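Local structure of Ent-copalyl diphosphate synthase (Streptomyces platensis, 5BP8) at residues L37-P42 with A78-L83; T84-T89 with D99-A104; V267-A272 with T310-F315; F262-V267 with A282-S287; R205-E208 with H213-S216. The protein is a bacterial terpene synthase of the largely helical class, related in fold to the squalene-hopene cyclases. All coordinates share one frame; numbering follows the deposited sequence.

How the contacts relate
From the N terminus, contact 1 comes first, bringing helix 72-86 back against helix 31-40. Contact 2 follows where the chain, after a connection from the end of helix 72-86, folds back as helix 98-116; the two contacts touch, and Arg88 of contact 2 reaches the carbonyls of Val38 and Ser39. Contact 5 closes a short excursion within the loop between helices 193-196 and 221-228. Contacts 4 and 3 then cross along the chain: their segments overlap at Val267, and helix 260-274 meets helix 282-291 through Gln264 and helix 307-319 through Asn269. Their centres lie about 8 Å apart, those of contacts 2 and 3 about 46 Å.

Contact 1 of 5, residues L37-P42 with A78-L83; sequences LVSLAP and AVEALL
Ser39 and Glu80 meet hydroxyl to carboxylate where helix 31-40 passes helix 72-86. The serine is the donor, and its OG lies 2.6 Å from Glu80 OE1, arriving on the syn lone pair, the side that faces the other carboxylate oxygen. Each side chain is set for this meeting by its torsions. Ser39 holds OG anti to its own backbone N (chi1 -168°), while the glutamate leaves its helix to the side of the contact, and the bend at chi2 (-79°) brings the carboxylate across to the serine.

Alongside the polar pair the helices come together on small side chains. The CA atoms of Ser39 and Ala81 are 4.5 Å apart, and Ser39 CB rests 3.9 Å from Ala81 CA. The alanine methyl faces Val38 instead: Val38 CG1, the branch anti to the backbone N, touches Ala81 CB at 3.9 Å. Serine and alanine thus occupy the point of nearest approach, and the bulkier valine packs beside it.

The glutamate is held by more than the serine. Arg36 forms a salt bridge with OE1, Arg198 another with OE2, and Thr84 OG1 a hydrogen bond with OE2; Arg198 also bonds to Ser39 OG. A carboxylate buried among two arginines and two hydroxyls is probably ionised, its charge balanced locally. Together these bonds on both oxygens probably fix the carboxylate's rotation, and the serine adds the link to helix 31-40.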
# COMPACT_ATOMS: atom_id res chain seq x y z
N LEU A 37 -8.34 15.36 3.47
CA LEU A 37 -7.89 16.73 3.38
C LEU A 37 -9.00 17.72 3.16
O LEU A 37 -8.95 18.85 3.68
CB LEU A 37 -6.77 16.89 2.34
CG LEU A 37 -5.45 16.17 2.66
CD1 LEU A 37 -4.38 16.58 1.65
CD2 LEU A 37 -4.99 16.44 4.07
N VAL A 38 -10.01 17.32 2.36
CA VAL A 38 -11.20 18.14 2.19
C VAL A 38 -11.86 18.38 3.54
O VAL A 38 -12.29 19.51 3.86
CB VAL A 38 -12.21 17.48 1.21
CG1 VAL A 38 -13.55 18.18 1.27
CG2 VAL A 38 -11.67 17.52 -0.21
N SER A 39 -11.96 17.34 4.34
CA SER A 39 -12.64 17.46 5.63
C SER A 39 -11.82 18.23 6.66
O SER A 39 -12.34 19.10 7.39
CB SER A 39 -12.96 16.07 6.17
OG SER A 39 -13.85 16.17 7.27
N LEU A 40 -10.53 17.93 6.73
CA LEU A 40 -9.66 18.42 7.81
C LEU A 40 -8.83 19.65 7.48
O LEU A 40 -8.41 20.34 8.40
CB LEU A 40 -8.70 17.33 8.27
CG LEU A 40 -9.36 16.05 8.78
CD1 LEU A 40 -8.32 14.98 9.06
CD2 LEU A 40 -10.27 16.28 9.99
N ALA A 41 -8.58 19.90 6.19
CA ALA A 41 -7.65 20.96 5.78
C ALA A 41 -8.17 21.80 4.62
O ALA A 41 -7.57 21.86 3.56
CB ALA A 41 -6.28 20.36 5.47
N PRO A 42 -9.34 22.44 4.80
CA PRO A 42 -9.90 23.27 3.74
C PRO A 42 -9.03 24.51 3.45
O PRO A 42 -9.15 25.09 2.38
CB PRO A 42 -11.28 23.68 4.30
CG PRO A 42 -11.11 23.59 5.78
CD PRO A 42 -10.16 22.47 6.01
N ALA A 78 -15.21 9.85 1.82
CA ALA A 78 -15.80 10.81 0.87
C ALA A 78 -17.10 11.41 1.38
O ALA A 78 -17.30 12.66 1.33
CB ALA A 78 -16.01 10.14 -0.48
N VAL A 79 -17.98 10.55 1.88
CA VAL A 79 -19.26 11.03 2.40
C VAL A 79 -19.07 11.98 3.59
O VAL A 79 -19.68 13.09 3.64
CB VAL A 79 -20.19 9.84 2.75
CG1 VAL A 79 -21.40 10.30 3.57
CG2 VAL A 79 -20.62 9.12 1.48
N GLU A 80 -18.19 11.59 4.52
CA GLU A 80 -17.92 12.46 5.65
C GLU A 80 -17.38 13.82 5.19
O GLU A 80 -17.82 14.89 5.69
CB GLU A 80 -16.97 11.80 6.65
CG GLU A 80 -16.96 12.48 8.02
CD GLU A 80 -16.13 13.74 8.08
OE1 GLU A 80 -15.14 13.89 7.30
OE2 GLU A 80 -16.47 14.62 8.92
N ALA A 81 -16.45 13.80 4.22
CA ALA A 81 -15.85 15.03 3.71
C ALA A 81 -16.90 15.91 3.05
O ALA A 81 -16.92 17.15 3.25
CB ALA A 81 -14.74 14.73 2.74
N LEU A 82 -17.78 15.30 2.26
CA LEU A 82 -18.82 16.07 1.58
C LEU A 82 -19.81 16.69 2.56
O LEU A 82 -20.19 17.87 2.40
CB LEU A 82 -19.55 15.26 0.51
CG LEU A 82 -18.67 14.87 -0.71
CD1 LEU A 82 -19.34 13.78 -1.54
CD2 LEU A 82 -18.34 16.08 -1.58
N LEU A 83 -20.19 15.95 3.60
CA LEU A 83 -21.09 16.50 4.62
C LEU A 83 -20.40 17.67 5.35
O LEU A 83 -21.01 18.73 5.59
CB LEU A 83 -21.54 15.43 5.61
CG LEU A 83 -22.54 14.38 5.10
CD1 LEU A 83 -22.59 13.16 6.01
CD2 LEU A 83 -23.93 15.01 4.96

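Contact 2 of 5, residues T84-T89 with D99-A104; sequences TELART and DDLAAA
Helices 72-86 and 98-116 are consecutive and antiparallel, a helical hairpin, and contact 2 is its turn end, where Leu86 and Glu85 pack on Leu101 and Ala102. Leu86 supplies both of its methyls. CD1 reaches over the backbone of the second helix, 3.9 Å from Ala102 CA, while CD2 lies against the stem of the neighbouring leucine, 4.0 Å from Leu101 CB. The two leucine side chains run side by side but head opposite ways, each towards the other's helix; Leu101 CD1 meets Glu85 CG at 3.8 Å, and the Leu101 side chain also touches Leu82.

Glu85 has two characters. Its CG methylene is part of the apolar seam, and the bend at chi2 (64°) takes the carboxylate away to a polar cluster. There OE1 bonds to His47 NE2 and forms a salt bridge with Arg88 NH1 at 3.0 Å, the N-H to acceptor angle being 163° and the oxygen lying in the guanidinium plane. The same guanidinium donates to the carbonyls of Val38 and Ser39 near the end of helix 31-40. Two consecutive antiparallel helices thus pack on leucine and alanine near their connection, an alpha-alpha hairpin, as recurs in the helical folds of this family.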
# COMPACT_ATOMS: atom_id res chain seq x y z
N THR A 84 -19.14 17.48 5.70
CA THR A 84 -18.37 18.54 6.34
C THR A 84 -18.28 19.78 5.45
O THR A 84 -18.53 20.90 5.93
CB THR A 84 -16.98 18.03 6.77
OG1 THR A 84 -17.15 17.05 7.80
CG2 THR A 84 -16.10 19.16 7.29
N GLU A 85 -17.96 19.60 4.17
CA GLU A 85 -17.89 20.73 3.23
C GLU A 85 -19.22 21.46 3.08
O GLU A 85 -19.25 22.71 3.10
CB GLU A 85 -17.41 20.27 1.86
CG GLU A 85 -17.38 21.32 0.76
CD GLU A 85 -16.40 22.46 1.01
OE1 GLU A 85 -15.42 22.26 1.74
OE2 GLU A 85 -16.60 23.56 0.46
N LEU A 86 -20.30 20.69 2.93
CA LEU A 86 -21.64 21.26 2.76
C LEU A 86 -22.07 22.07 3.97
O LEU A 86 -22.80 23.05 3.84
CB LEU A 86 -22.66 20.16 2.45
CG LEU A 86 -22.60 19.71 1.01
CD1 LEU A 86 -23.18 18.32 0.86
CD2 LEU A 86 -23.33 20.72 0.13
N ALA A 87 -21.57 21.71 5.15
CA ALA A 87 -21.89 22.47 6.37
C ALA A 87 -21.06 23.72 6.59
O ALA A 87 -21.34 24.46 7.53
CB ALA A 87 -21.76 21.58 7.59
N ARG A 88 -20.03 23.96 5.78
CA ARG A 88 -19.12 25.09 6.06
C ARG A 88 -19.30 26.20 5.02
O ARG A 88 -20.02 26.01 4.05
CB ARG A 88 -17.65 24.61 6.13
CG ARG A 88 -17.10 24.08 4.85
CD ARG A 88 -15.57 24.06 4.79
NE ARG A 88 -14.93 23.22 5.80
CZ ARG A 88 -14.34 22.04 5.58
NH1 ARG A 88 -14.29 21.45 4.36
NH2 ARG A 88 -13.78 21.44 6.61
N THR A 89 -18.67 27.36 5.26
CA THR A 89 -18.56 28.40 4.22
C THR A 89 -17.47 28.01 3.19
O THR A 89 -16.60 27.17 3.48
CB THR A 89 -18.23 29.79 4.80
OG1 THR A 89 -16.93 29.76 5.42
CG2 THR A 89 -19.28 30.22 5.81
N ASP A 99 -25.67 21.91 -4.72
CA ASP A 99 -26.46 20.82 -5.33
C ASP A 99 -25.60 19.70 -5.94
O ASP A 99 -25.92 18.53 -5.76
CB ASP A 99 -27.43 21.36 -6.38
CG ASP A 99 -28.57 22.18 -5.78
OD1 ASP A 99 -28.82 22.14 -4.56
OD2 ASP A 99 -29.22 22.90 -6.55
N ASP A 100 -24.52 20.05 -6.66
CA ASP A 100 -23.60 19.03 -7.18
C ASP A 100 -23.00 18.18 -6.04
O ASP A 100 -22.97 16.93 -6.12
CB ASP A 100 -22.43 19.65 -7.95
CG ASP A 100 -22.85 20.41 -9.20
OD1 ASP A 100 -22.30 21.50 -9.43
OD2 ASP A 100 -23.72 19.91 -9.96
N LEU A 101 -22.53 18.84 -5.00
CA LEU A 101 -21.94 18.10 -3.88
C LEU A 101 -22.95 17.26 -3.14
O LEU A 101 -22.65 16.11 -2.76
CB LEU A 101 -21.27 19.03 -2.89
CG LEU A 101 -20.12 19.89 -3.42
CD1 LEU A 101 -19.55 20.68 -2.25
CD2 LEU A 101 -19.06 19.03 -4.08
N ALA A 102 -24.15 17.83 -2.96
CA ALA A 102 -25.23 17.15 -2.27
C ALA A 102 -25.68 15.87 -3.00
O ALA A 102 -26.00 14.87 -2.34
CB ALA A 102 -26.39 18.08 -2.05
N ALA A 103 -25.67 15.90 -4.34
CA ALA A 103 -26.07 14.77 -5.13
C ALA A 103 -25.09 13.63 -4.90
O ALA A 103 -25.49 12.48 -4.65
CB ALA A 103 -26.10 15.12 -6.61
N ALA A 104 -23.79 13.95 -5.00
CA ALA A 104 -22.74 12.97 -4.74
C ALA A 104 -22.86 12.42 -3.32
O ALA A 104 -22.76 11.20 -3.10
CB ALA A 104 -21.37 13.58 -4.95

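Contact 3 of 5, residues V267-A272 with T310-F315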
# COMPACT_ATOMS: atom_id res chain seq x y z
N VAL A 267 12.49 -1.72 -6.38
CA VAL A 267 13.04 -1.44 -7.69
C VAL A 267 14.35 -2.21 -7.89
O VAL A 267 14.53 -2.90 -8.91
CB VAL A 267 13.27 0.06 -7.93
CG1 VAL A 267 14.08 0.27 -9.21
CG2 VAL A 267 11.94 0.80 -8.03
N LEU A 268 15.26 -2.11 -6.92
CA LEU A 268 16.52 -2.84 -7.03
C LEU A 268 16.34 -4.35 -7.09
O LEU A 268 17.00 -5.03 -7.90
CB LEU A 268 17.44 -2.46 -5.87
CG LEU A 268 18.04 -1.07 -5.94
CD1 LEU A 268 18.67 -0.71 -4.62
CD2 LEU A 268 19.05 -1.02 -7.09
N ASN A 269 15.43 -4.91 -6.29
CA ASN A 269 15.20 -6.36 -6.33
C ASN A 269 14.54 -6.84 -7.61
O ASN A 269 14.87 -7.91 -8.13
CB ASN A 269 14.43 -6.87 -5.10
CG ASN A 269 15.26 -6.80 -3.83
OD1 ASN A 269 16.49 -6.96 -3.86
ND2 ASN A 269 14.60 -6.54 -2.71
N SER A 270 13.64 -6.04 -8.16
CA SER A 270 13.05 -6.37 -9.45
C SER A 270 14.11 -6.37 -10.55
O SER A 270 14.17 -7.30 -11.35
CB SER A 270 11.94 -5.37 -9.79
OG SER A 270 10.81 -5.62 -8.96
N LEU A 271 14.96 -5.35 -10.57
CA LEU A 271 16.03 -5.26 -11.58
C LEU A 271 17.06 -6.37 -11.45
O LEU A 271 17.55 -6.87 -12.47
CB LEU A 271 16.71 -3.90 -11.54
CG LEU A 271 16.12 -2.87 -12.50
CD1 LEU A 271 14.62 -3.01 -12.69
CD2 LEU A 271 16.45 -1.48 -11.99
N ALA A 272 17.35 -6.77 -10.22
CA ALA A 272 18.27 -7.92 -9.99
C ALA A 272 17.70 -9.20 -10.52
O ALA A 272 18.42 -10.06 -11.03
CB ALA A 272 18.59 -8.07 -8.52
N THR A 310 12.77 -4.40 6.00
CA THR A 310 14.14 -4.68 6.44
C THR A 310 14.74 -5.80 5.57
O THR A 310 15.85 -5.65 5.06
CB THR A 310 14.19 -5.06 7.94
OG1 THR A 310 13.76 -3.94 8.72
CG2 THR A 310 15.62 -5.41 8.38
N ALA A 311 13.99 -6.88 5.39
CA ALA A 311 14.44 -8.03 4.59
C ALA A 311 14.66 -7.62 3.14
O ALA A 311 15.68 -7.94 2.55
CB ALA A 311 13.46 -9.18 4.69
N ALA A 312 13.72 -6.86 2.56
CA ALA A 312 13.87 -6.42 1.18
C ALA A 312 15.11 -5.55 1.00
O ALA A 312 15.78 -5.62 -0.03
CB ALA A 312 12.65 -5.64 0.72
N VAL A 313 15.35 -4.67 1.96
CA VAL A 313 16.46 -3.75 1.89
C VAL A 313 17.79 -4.49 2.04
O VAL A 313 18.72 -4.22 1.28
CB VAL A 313 16.30 -2.61 2.91
CG1 VAL A 313 17.62 -1.87 3.11
CG2 VAL A 313 15.24 -1.64 2.44
N LEU A 314 17.86 -5.43 2.97
CA LEU A 314 19.07 -6.26 3.15
C LEU A 314 19.38 -7.05 1.89
O LEU A 314 20.52 -7.09 1.45
CB LEU A 314 18.92 -7.20 4.33
CG LEU A 314 19.02 -6.55 5.71
CD1 LEU A 314 18.43 -7.44 6.79
CD2 LEU A 314 20.49 -6.23 6.01
N PHE A 315 18.35 -7.64 1.30
CA PHE A 315 18.46 -8.41 0.07
C PHE A 315 18.90 -7.51 -1.08
O PHE A 315 19.81 -7.85 -1.85
CB PHE A 315 17.09 -9.10 -0.22
CG PHE A 315 17.07 -10.07 -1.38
CD1 PHE A 315 18.09 -11.00 -1.61
CD2 PHE A 315 15.94 -10.13 -2.22
CE1 PHE A 315 18.01 -11.88 -2.68
CE2 PHE A 315 15.85 -11.02 -3.27
CZ PHE A 315 16.89 -11.91 -3.50
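The amide nitrogen ND2 of Asn269 gives a hydrogen bond to the backbone oxygen of Ala312, the polar link between helices 260-274 and 307-319 here. ND2 and Ala312 O are 3.1 Å apart and the N-H to acceptor angle is 159°, close to straight. A chi1 of -70° sets Asn269 CG anti to the carbonyl carbon, which sends the amide toward helix 307-319. The donor comes to the carbonyl from the flank, with an angle of 123° at the oxygen, and is tilted somewhat from the carbonyl plane, while the oxygen lies near the plane of the amide itself. Ala312 CB stands 4.0 Å from Asn269 ND2.

The other end of the amide turns to Phe315, about one turn further along. Asn269 OD1 lies 3.6 Å from Phe315 CD2, and Asn269 CG is 3.8 Å from Phe315 CD2. The approach is oblique. Gln319 NE2 offers OD1 a further, weak hydrogen bond, and His361 meets the phenyl ring edge-to-face.

With its nitrogen bonded to Ala312 O and its oxygen placed beside Gln319, the amide has a defined orientation. Asn269 thus joins two helices: the N-H side of the amide is satisfied by a main-chain oxygen of the other helix, its oxygen only weakly by Gln319.

Contact 4 of 5, residues F262-V267 with A282-S287; sequences FEQAWV and AALLDS
Gln264 leaves helix 260-274 towards helix 282-291, and its atoms in turn meet Leu284 and Ser287. CB simply starts the chain outward; chi1 of -71° puts CG beside the backbone N, and from there the chain is extended (chi2 176°), which carries the amide over to helix 282-291. CG is the first atom to touch, 3.9 Å from Leu284 CD2. The glutamine and leucine side chains lie at an oblique angle, so this methyl meets the chain at two levels: further along, Leu284 CD2 is 3.6 Å from Gln264 NE2.

CD comes next, 3.4 Å from Ser287 OG, and then the group divides. OE1 accepts the serine hydroxyl at a 2.7 Å separation of Ser287 OG and Gln264 OE1. The hydroxyl sits in the carbonyl plane on a lone pair, with an angle of 114° at the oxygen. NE2, on the other branch, stands 3.5 Å from Ser287 CB.

In the fold, Leu284 continues past Gln264 onto helix 7-20, touching Leu16, Thr19 and Val20. On helix 260-274, Ala265 and Trp266 rest against helix 307-319, and Val267 against Thr505 and Ala509 of helix 504-518, so that this helix is packed between helices on several sides.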
# COMPACT_ATOMS: atom_id res chain seq x y z
N PHE A 262 11.04 1.50 0.72
CA PHE A 262 10.24 0.49 0.03
C PHE A 262 10.47 0.55 -1.49
O PHE A 262 10.80 -0.46 -2.14
CB PHE A 262 8.76 0.71 0.43
CG PHE A 262 7.74 0.04 -0.47
CD1 PHE A 262 7.84 -1.29 -0.85
CD2 PHE A 262 6.63 0.72 -0.87
CE1 PHE A 262 6.87 -1.89 -1.65
CE2 PHE A 262 5.66 0.12 -1.67
CZ PHE A 262 5.78 -1.19 -2.06
N GLU A 263 10.34 1.73 -2.08
CA GLU A 263 10.50 1.84 -3.53
C GLU A 263 11.93 1.48 -3.97
O GLU A 263 12.12 0.71 -4.94
CB GLU A 263 10.13 3.24 -4.00
CG GLU A 263 10.44 3.45 -5.48
CD GLU A 263 9.84 4.74 -5.99
OE1 GLU A 263 10.63 5.58 -6.43
OE2 GLU A 263 8.58 4.87 -5.97
N GLN A 264 12.92 2.01 -3.27
CA GLN A 264 14.33 1.76 -3.64
C GLN A 264 14.63 0.26 -3.62
O GLN A 264 15.19 -0.27 -4.59
CB GLN A 264 15.29 2.51 -2.74
CG GLN A 264 15.28 4.00 -3.00
CD GLN A 264 16.15 4.82 -2.06
OE1 GLN A 264 16.46 4.43 -0.93
NE2 GLN A 264 16.49 6.02 -2.51
N ALA A 265 14.24 -0.42 -2.55
CA ALA A 265 14.51 -1.86 -2.42
C ALA A 265 13.75 -2.70 -3.45
O ALA A 265 14.30 -3.62 -4.05
CB ALA A 265 14.16 -2.33 -1.03
N TRP A 266 12.47 -2.38 -3.63
CA TRP A 266 11.66 -3.15 -4.57
C TRP A 266 12.14 -2.95 -6.02
O TRP A 266 12.24 -3.92 -6.78
CB TRP A 266 10.16 -2.85 -4.41
CG TRP A 266 9.38 -3.82 -3.44
CD1 TRP A 266 8.43 -4.74 -3.81
CD2 TRP A 266 9.50 -3.95 -1.99
NE1 TRP A 266 7.95 -5.41 -2.71
CE2 TRP A 266 8.58 -4.95 -1.58
CE3 TRP A 266 10.32 -3.34 -1.02
CZ2 TRP A 266 8.42 -5.34 -0.21
CZ3 TRP A 266 10.13 -3.70 0.37
CH2 TRP A 266 9.20 -4.69 0.74
N VAL A 267 12.49 -1.72 -6.38
CA VAL A 267 13.04 -1.44 -7.69
C VAL A 267 14.35 -2.21 -7.89
O VAL A 267 14.53 -2.90 -8.91
CB VAL A 267 13.27 0.06 -7.93
CG1 VAL A 267 14.08 0.27 -9.21
CG2 VAL A 267 11.94 0.80 -8.03
N ALA A 282 25.03 4.56 -7.02
CA ALA A 282 25.48 4.57 -5.64
C ALA A 282 24.50 5.28 -4.72
O ALA A 282 24.38 4.91 -3.56
CB ALA A 282 26.84 5.24 -5.55
N ALA A 283 23.83 6.32 -5.22
CA ALA A 283 22.91 7.09 -4.41
C ALA A 283 21.79 6.23 -3.84
O ALA A 283 21.35 6.48 -2.72
CB ALA A 283 22.33 8.27 -5.20
N LEU A 284 21.33 5.21 -4.58
CA LEU A 284 20.26 4.36 -4.06
C LEU A 284 20.80 3.51 -2.92
O LEU A 284 20.15 3.38 -1.89
CB LEU A 284 19.65 3.44 -5.12
CG LEU A 284 18.90 4.13 -6.25
CD1 LEU A 284 18.23 3.09 -7.12
CD2 LEU A 284 17.90 5.15 -5.72
N LEU A 285 21.99 2.94 -3.12
CA LEU A 285 22.55 2.03 -2.15
C LEU A 285 22.94 2.82 -0.91
O LEU A 285 22.75 2.34 0.21
CB LEU A 285 23.74 1.26 -2.73
CG LEU A 285 23.53 0.52 -4.05
CD1 LEU A 285 24.81 -0.15 -4.54
CD2 LEU A 285 22.43 -0.50 -3.94
N ASP A 286 23.47 4.03 -1.10
CA ASP A 286 23.78 4.91 0.04
C ASP A 286 22.56 5.28 0.89
O ASP A 286 22.67 5.30 2.12
CB ASP A 286 24.45 6.20 -0.40
CG ASP A 286 25.84 5.99 -0.99
OD1 ASP A 286 26.47 4.94 -0.76
OD2 ASP A 286 26.28 6.91 -1.69
N SER A 287 21.45 5.61 0.23
CA SER A 287 20.16 5.92 0.92
C SER A 287 19.75 4.75 1.79
O SER A 287 19.43 4.91 2.96
CB SER A 287 19.05 6.20 -0.11
OG SER A 287 17.77 6.25 0.50

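Contact 5 of 5, residues R205-E208 with H213-S216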
# COMPACT_ATOMS: atom_id res chain seq x y z
N ARG A 205 4.68 12.23 16.74
CA ARG A 205 5.78 13.16 16.53
C ARG A 205 6.07 13.33 15.04
O ARG A 205 6.39 12.38 14.38
CB ARG A 205 7.05 12.63 17.17
CG ARG A 205 6.91 12.32 18.65
CD ARG A 205 8.31 12.25 19.23
NE ARG A 205 8.37 11.59 20.52
CZ ARG A 205 9.40 11.70 21.36
NH1 ARG A 205 10.44 12.46 21.04
NH2 ARG A 205 9.38 11.05 22.52
N PRO A 206 6.00 14.57 14.54
CA PRO A 206 6.35 14.78 13.15
C PRO A 206 7.79 14.36 12.86
O PRO A 206 8.70 14.50 13.72
CB PRO A 206 6.17 16.30 12.96
CG PRO A 206 5.22 16.69 14.03
CD PRO A 206 5.57 15.81 15.19
N HIS A 207 7.99 13.85 11.66
CA HIS A 207 9.33 13.60 11.16
C HIS A 207 10.17 14.89 11.23
O HIS A 207 9.74 15.96 10.83
CB HIS A 207 9.28 13.05 9.74
CG HIS A 207 10.62 12.93 9.09
ND1 HIS A 207 11.60 12.09 9.55
CD2 HIS A 207 11.14 13.56 8.01
CE1 HIS A 207 12.68 12.22 8.80
NE2 HIS A 207 12.42 13.09 7.84
N GLU A 208 11.38 14.74 11.74
CA GLU A 208 12.33 15.84 11.87
C GLU A 208 13.67 15.30 11.41
O GLU A 208 14.09 14.25 11.85
CB GLU A 208 12.49 16.23 13.34
CG GLU A 208 11.39 17.08 13.90
CD GLU A 208 11.80 17.73 15.22
OE1 GLU A 208 12.91 18.31 15.28
OE2 GLU A 208 11.01 17.64 16.18
N HIS A 213 10.34 15.39 3.68
CA HIS A 213 9.02 15.34 4.30
C HIS A 213 9.04 15.73 5.77
O HIS A 213 8.23 15.27 6.55
CB HIS A 213 8.42 13.97 4.13
CG HIS A 213 9.23 12.88 4.72
ND1 HIS A 213 10.57 12.70 4.42
CD2 HIS A 213 8.89 11.87 5.53
CE1 HIS A 213 11.02 11.62 5.04
NE2 HIS A 213 10.02 11.11 5.74
N ASN A 214 9.97 16.61 6.16
CA ASN A 214 9.92 17.12 7.53
C ASN A 214 8.53 17.67 7.86
O ASN A 214 7.92 18.38 7.06
CB ASN A 214 10.96 18.21 7.73
CG ASN A 214 12.34 17.64 7.92
OD1 ASN A 214 12.53 16.68 8.65
ND2 ASN A 214 13.33 18.23 7.25
N GLY A 215 8.04 17.34 9.05
CA GLY A 215 6.71 17.75 9.49
C GLY A 215 5.60 16.74 9.25
O GLY A 215 4.52 16.84 9.86
N SER A 216 5.82 15.78 8.35
CA SER A 216 4.84 14.70 8.15
C SER A 216 4.71 13.86 9.40
O SER A 216 5.68 13.67 10.17
CB SER A 216 5.21 13.81 6.96
OG SER A 216 6.47 13.19 7.15
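His207 and the type II beta turn from His213 to Ser216 are joined in the pattern of a G1 beta bulge, and by a stack of two imidazoles, within the irregular loop between helices 193-196 and 221-228. His207 uses both its backbone groups. Its N donates to Ser216 O at 2.8 Å with an N-H to acceptor angle of 165°. Its O accepts from Gly215 N, also at 2.8 Å and nearly straight at 174°. One residue thus faces two, Gly215 and Ser216, as in the bulge, although neither segment is a regular strand. Gly215 holds the third place of the turn, with the positive phi that this position requires.

Within the turn, His213 O takes two donors from one residue, Ser216 N and Ser216 OG. The serine hydroxyl is folded back over its own backbone, between N and the carbonyl carbon, which brings Ser216 OG to 2.8 Å from His213 O.

The side chains settle their polar ends on backbone carbonyls. His207 NE2 bonds to Ala210 O, His213 NE2 to Pro301 O, and Asn214 ND2 to Gly209 O. The two imidazoles, each also held through NE2, form an offset stack, planes 16° apart and centroids 4.0 Å from each other. The overlap is partial: His207 CD2 sits over the centre of the His213 ring, whereas His213 NE2 lies above the rim of His207.

At the open end of the pairing, Ser216 O also receives a CA-H...O contact, with Pro206 CA 3.2 Å from it, and next to this Pro206 CB rests 3.6 Å from Gly215 O.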